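Side-chain contacts in putative aldehyde dehydrogenase AldY (PDB 4DNG), which probably catalyses the NAD-dependent oxidation of aldehydes to carboxylates and may help protect the cell against stress from ethanol and related compounds: residues S20-D25 against V211-D216; D48-A53 against D216-N221. All blocks are in the same frame, centred on the assembly; numbering follows the deposited sequence. Where two conformers were deposited one is given.

Overall arrangement
The chain meets contact 1 first, at residues 20-25, where the hairpin of strands 23-27 and 34-39 begins. It then runs into helix 43-60, which carries residues 48-53 of contact 2. The second halves come much later and overlap at Asp216: 211-216 on helix 211-214, then 216-221 on helix 217-220. Each contact closes a long loop, of 185 residues in contact 1 and 162 in contact 2. The segments alternate along the chain, so the two loops cross. Their centres are about 15 Å apart. Contact 1 joins the hairpin to the short helix at the surface. Contact 2 joins helix 43-60 to helix 217-220, beside the sheet with strands 135-150 and 173-177.

Contact 1. Residues S20-D25 against V211-D216; sequences SGRTED and VKEIGD
The side chain of Arg22 bends at chi3 (-62°) and that of Glu213 at chi2 (-50°), and these bends bring guanidinium and carboxylate together. The two chains head toward each other. Arg22 meets the acid side-on, with NE and NH2 both directed at one oxygen. The Arg22 NE to Glu213 OE2 distance is 3.2 Å, and NH2 to the same OE2 is also 3.2 Å. OE2 receives both through its anti lone pair and lies in the guanidinium plane. The two flat groups are nearly coplanar, 29° apart. Ser20 CB sits over the face of the same carboxylate, 3.2 Å from Glu213 OE1. Ser20 OG accepts from Arg22 N at 3.0 Å, an ST turn that shapes the loop just before strand 23-27. The Lys212 side chain lies across Arg22, roughly perpendicular, with its CB 3.2 Å from Arg22 NH2. The stronger polar partner of Arg22 is Asp210, whose OD1 forms a salt bridge with NH2 and also accepts from Glu213 N. The contact ties the hairpin of strands 23-27 and 34-39 to helix 211-214 at the surface. Two acids face one arginine. Lys212 NZ, 5.1 Å from Arg22 NH1, is a like charge that the acids would probably offset.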
loop_
_atom_site.group_PDB
_atom_site.type_symbol
_atom_site.label_atom_id
_atom_site.label_comp_id
_atom_site.label_asym_id
_atom_site.label_seq_id
_atom_site.Cartn_x
_atom_site.Cartn_y
_atom_site.Cartn_z
ATOM N N SER A 20 -14.622 28.750 12.911
ATOM C CA SER A 20 -13.271 29.309 12.958
ATOM C C SER A 20 -13.254 30.825 12.924
ATOM O O SER A 20 -12.217 31.437 13.170
ATOM C CB SER A 20 -12.459 28.796 11.773
ATOM O OG SER A 20 -12.547 29.684 10.665
ATOM N N GLY A 21 -14.394 31.419 12.585
ATOM C CA GLY A 21 -14.508 32.858 12.407
ATOM C C GLY A 21 -14.284 33.290 10.970
ATOM O O GLY A 21 -14.811 34.307 10.531
ATOM N N ARG A 22 -13.510 32.507 10.232
ATOM C CA ARG A 22 -13.049 32.898 8.900
ATOM C C ARG A 22 -14.038 32.421 7.854
ATOM O O ARG A 22 -14.762 31.443 8.065
ATOM C CB ARG A 22 -11.647 32.313 8.605
ATOM C CG ARG A 22 -10.480 33.010 9.312
ATOM C CD ARG A 22 -9.153 32.827 8.550
ATOM N NE ARG A 22 -8.836 31.418 8.500
ATOM C CZ ARG A 22 -8.621 30.705 7.408
ATOM N NH1 ARG A 22 -8.581 31.274 6.203
ATOM N NH2 ARG A 22 -8.392 29.407 7.553
ATOM N N THR A 23 -14.072 33.111 6.721
ATOM C CA THR A 23 -14.953 32.716 5.636
ATOM C C THR A 23 -14.257 32.915 4.304
ATOM O O THR A 23 -13.280 33.653 4.207
ATOM C CB THR A 23 -16.229 33.547 5.594
ATOM O OG1 THR A 23 -15.883 34.865 5.188
ATOM C CG2 THR A 23 -16.915 33.605 6.961
ATOM N N GLU A 24 -14.769 32.244 3.278
ATOM C CA GLU A 24 -14.253 32.390 1.943
ATOM C C GLU A 24 -15.382 32.455 0.950
ATOM O O GLU A 24 -16.321 31.653 0.996
ATOM C CB GLU A 24 -13.367 31.210 1.591
ATOM C CG GLU A 24 -12.830 31.298 0.176
ATOM C CD GLU A 24 -11.421 30.776 0.052
ATOM O OE1 GLU A 24 -10.802 30.462 1.093
ATOM O OE2 GLU A 24 -10.926 30.691 -1.091
ATOM N N ASP A 25 -15.276 33.413 0.040
ATOM C CA ASP A 25 -16.202 33.515 -1.054
ATOM C C ASP A 25 -15.852 32.498 -2.134
ATOM O O ASP A 25 -14.701 32.456 -2.627
ATOM C CB ASP A 25 -16.171 34.937 -1.604
ATOM C CG ASP A 25 -16.669 35.957 -0.603
ATOM O OD1 ASP A 25 -17.225 35.554 0.449
ATOM O OD2 ASP A 25 -16.499 37.165 -0.863
ATOM N N VAL A 211 -6.571 24.468 4.628
ATOM C CA VAL A 211 -5.399 23.979 5.325
ATOM C C VAL A 211 -4.957 24.975 6.398
ATOM O O VAL A 211 -4.441 24.596 7.455
ATOM C CB VAL A 211 -4.316 23.580 4.321
ATOM C CG1 VAL A 211 -3.001 23.372 5.019
ATOM C CG2 VAL A 211 -4.764 22.303 3.584
ATOM N N LYS A 212 -5.232 26.250 6.155
ATOM C CA LYS A 212 -4.986 27.271 7.154
ATOM C C LYS A 212 -5.698 26.930 8.495
ATOM O O LYS A 212 -5.168 27.180 9.570
ATOM C CB LYS A 212 -5.424 28.622 6.627
ATOM C CG LYS A 212 -4.480 29.173 5.578
ATOM C CD LYS A 212 -5.014 30.455 4.970
ATOM C CE LYS A 212 -3.975 31.112 4.076
ATOM N NZ LYS A 212 -4.444 32.423 3.524
ATOM N N GLU A 213 -6.894 26.359 8.428
ATOM C CA GLU A 213 -7.549 25.888 9.639
ATOM C C GLU A 213 -6.961 24.568 10.125
ATOM O O GLU A 213 -6.711 24.390 11.302
ATOM C CB GLU A 213 -9.056 25.756 9.443
ATOM C CG GLU A 213 -9.814 27.070 9.538
ATOM C CD GLU A 213 -9.476 27.886 10.775
ATOM O OE1 GLU A 213 -9.600 27.344 11.890
ATOM O OE2 GLU A 213 -9.112 29.081 10.631
ATOM N N ILE A 214 -6.679 23.672 9.200
ATOM C CA ILE A 214 -6.633 22.271 9.526
ATOM C C ILE A 214 -5.251 21.645 9.484
ATOM O O ILE A 214 -5.046 20.563 9.997
ATOM C CB ILE A 214 -7.758 21.585 8.713
ATOM C CG1 ILE A 214 -8.900 21.263 9.680
ATOM C CG2 ILE A 214 -7.300 20.478 7.738
ATOM C CD1 ILE A 214 -10.240 21.081 9.014
ATOM N N GLY A 215 -4.279 22.357 8.933
ATOM C CA GLY A 215 -2.935 21.817 8.833
ATOM C C GLY A 215 -3.079 20.413 8.289
ATOM O O GLY A 215 -3.893 20.183 7.391
ATOM N N ASP A 216 -2.332 19.469 8.865
ATOM C CA ASP A 216 -2.295 18.105 8.352
ATOM C C ASP A 216 -3.437 17.233 8.925
ATOM O O ASP A 216 -3.501 16.029 8.653
ATOM C CB ASP A 216 -0.913 17.476 8.592
ATOM C CG ASP A 216 0.179 18.102 7.722
ATOM O OD1 ASP A 216 -0.117 18.447 6.549
ATOM O OD2 ASP A 216 1.331 18.248 8.219
#

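Contact 2. Residues D48-A53 against D216-N221; sequences DAFDIA and DGMLTN
In the NAD-binding, Rossmann-like part of the aldehyde dehydrogenase fold, helix 43-60 packs beside the short helix 217-220. Phe50 carries the contact from the first helix. Its ring reaches across to Gly217, Met218 and Asn221. The Asn221 side chain runs antiparallel alongside the phenylalanine. Its chi1 of -168° turns CG away from the backbone N and lays the amide against CB and the near part of the ring: Asn221 ND2 is 3.5 Å from Phe50 CD2 and 3.6 Å from Phe50 CB. Amide and ring planes are 44° apart, so the two groups do not stack flat. The other end of the amide is held by its own chain, since Asn221 OD1 accepts from Ile223 N. Further out, Phe50 CE2 lies 3.6 Å from Gly217 O. Val146 and Ser148 of strand 135-150, Val175 of strand 173-177 and Pro224 also touch Phe50, so the buried ring packs between helix 43-60, the sheet and helix 217-220. Met218 adds a Met-aromatic contact, although its CB points away from helix 43-60. Its SD is 5.3 Å from the Phe50 ring centroid. The approach is oblique, 65° off the ring normal. Met218 SD is 4.3 Å from Phe50 CZ.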
loop_
_atom_site.group_PDB
_atom_site.type_symbol
_atom_site.label_atom_id
_atom_site.label_comp_id
_atom_site.label_asym_id
_atom_site.label_seq_id
_atom_site.Cartn_x
_atom_site.Cartn_y
_atom_site.Cartn_z
ATOM N N ASP A 48 -13.898 16.100 15.810
ATOM C CA ASP A 48 -15.258 15.596 16.084
ATOM C C ASP A 48 -15.736 14.676 14.942
ATOM O O ASP A 48 -16.209 13.558 15.182
ATOM C CB ASP A 48 -16.267 16.726 16.270
ATOM C CG ASP A 48 -16.022 17.554 17.520
ATOM O OD1 ASP A 48 -15.209 17.155 18.384
ATOM O OD2 ASP A 48 -16.663 18.621 17.625
ATOM N N ALA A 49 -15.575 15.153 13.707
ATOM C CA ALA A 49 -16.041 14.459 12.513
ATOM C C ALA A 49 -15.417 13.078 12.346
ATOM O O ALA A 49 -16.123 12.104 12.080
ATOM C CB ALA A 49 -15.795 15.318 11.289
ATOM N N PHE A 50 -14.098 12.985 12.500
ATOM C CA PHE A 50 -13.452 11.678 12.557
ATOM C C PHE A 50 -14.015 10.783 13.687
ATOM O O PHE A 50 -14.316 9.614 13.449
ATOM C CB PHE A 50 -11.930 11.825 12.650
ATOM C CG PHE A 50 -11.261 12.025 11.308
ATOM C CD1 PHE A 50 -11.419 11.083 10.293
ATOM C CD2 PHE A 50 -10.479 13.156 11.055
ATOM C CE1 PHE A 50 -10.808 11.246 9.054
ATOM C CE2 PHE A 50 -9.880 13.330 9.812
ATOM C CZ PHE A 50 -10.038 12.367 8.806
ATOM N N ASP A 51 -14.158 11.351 14.890
ATOM C CA ASP A 51 -14.736 10.668 16.052
ATOM C C ASP A 51 -16.152 10.156 15.701
ATOM O O ASP A 51 -16.471 8.968 15.903
ATOM C CB ASP A 51 -14.699 11.645 17.249
ATOM C CG ASP A 51 -15.544 11.206 18.439
ATOM O OD1 ASP A 51 -15.834 9.999 18.593
ATOM O OD2 ASP A 51 -15.904 12.100 19.242
ATOM N N ILE A 52 -16.981 11.048 15.149
ATOM C CA ILE A 52 -18.323 10.711 14.704
ATOM C C ILE A 52 -18.363 9.654 13.585
ATOM O O ILE A 52 -19.235 8.776 13.579
ATOM C CB ILE A 52 -19.060 11.976 14.245
ATOM C CG1 ILE A 52 -19.505 12.798 15.456
ATOM C CG2 ILE A 52 -20.261 11.611 13.392
ATOM C CD1 ILE A 52 -19.847 14.240 15.121
ATOM N N ALA A 53 -17.431 9.746 12.633
ATOM C CA ALA A 53 -17.350 8.767 11.558
ATOM C C ALA A 53 -16.993 7.354 12.070
ATOM O O ALA A 53 -17.526 6.338 11.569
ATOM C CB ALA A 53 -16.378 9.235 10.483
ATOM N N ASP A 216 -2.332 19.469 8.865
ATOM C CA ASP A 216 -2.295 18.105 8.352
ATOM C C ASP A 216 -3.437 17.233 8.925
ATOM O O ASP A 216 -3.501 16.029 8.653
ATOM C CB ASP A 216 -0.913 17.476 8.592
ATOM C CG ASP A 216 0.179 18.102 7.722
ATOM O OD1 ASP A 216 -0.117 18.447 6.549
ATOM O OD2 ASP A 216 1.331 18.248 8.219
ATOM N N GLY A 217 -4.343 17.850 9.692
ATOM C CA GLY A 217 -5.553 17.190 10.225
ATOM C C GLY A 217 -6.201 16.021 9.472
ATOM O O GLY A 217 -6.702 15.092 10.101
ATOM N N MET A 218 -6.199 16.045 8.134
ATOM C CA MET A 218 -6.746 14.938 7.355
ATOM C C MET A 218 -5.791 13.731 7.341
ATOM O O MET A 218 -6.179 12.625 6.935
ATOM C CB MET A 218 -7.037 15.401 5.922
ATOM C CG MET A 218 -8.150 16.446 5.798
ATOM S SD MET A 218 -9.769 15.747 6.175
ATOM C CE MET A 218 -10.043 14.603 4.851
ATOM N N LEU A 219 -4.560 13.949 7.822
ATOM C CA LEU A 219 -3.464 13.039 7.618
ATOM C C LEU A 219 -3.035 12.374 8.910
ATOM O O LEU A 219 -2.730 11.175 8.932
ATOM C CB LEU A 219 -2.275 13.793 7.014
ATOM C CG LEU A 219 -2.425 14.638 5.732
ATOM C CD1 LEU A 219 -1.055 15.062 5.192
ATOM C CD2 LEU A 219 -3.213 13.917 4.652
ATOM N N THR A 220 -3.031 13.155 9.983
ATOM C CA THR A 220 -2.418 12.792 11.266
ATOM C C THR A 220 -3.373 12.083 12.224
ATOM O O THR A 220 -2.955 11.399 13.168
ATOM C CB THR A 220 -1.952 14.069 11.991
ATOM O OG1 THR A 220 -0.936 14.714 11.214
ATOM C CG2 THR A 220 -1.357 13.709 13.332
ATOM N N ASN A 221 -4.666 12.296 12.025
ATOM C CA ASN A 221 -5.623 11.747 12.932
ATOM C C ASN A 221 -5.407 10.238 12.922
ATOM O O ASN A 221 -5.317 9.630 11.839
ATOM C CB ASN A 221 -7.048 12.131 12.518
ATOM C CG ASN A 221 -8.067 11.810 13.594
ATOM O OD1 ASN A 221 -8.202 10.664 13.997
ATOM N ND2 ASN A 221 -8.779 12.817 14.066
#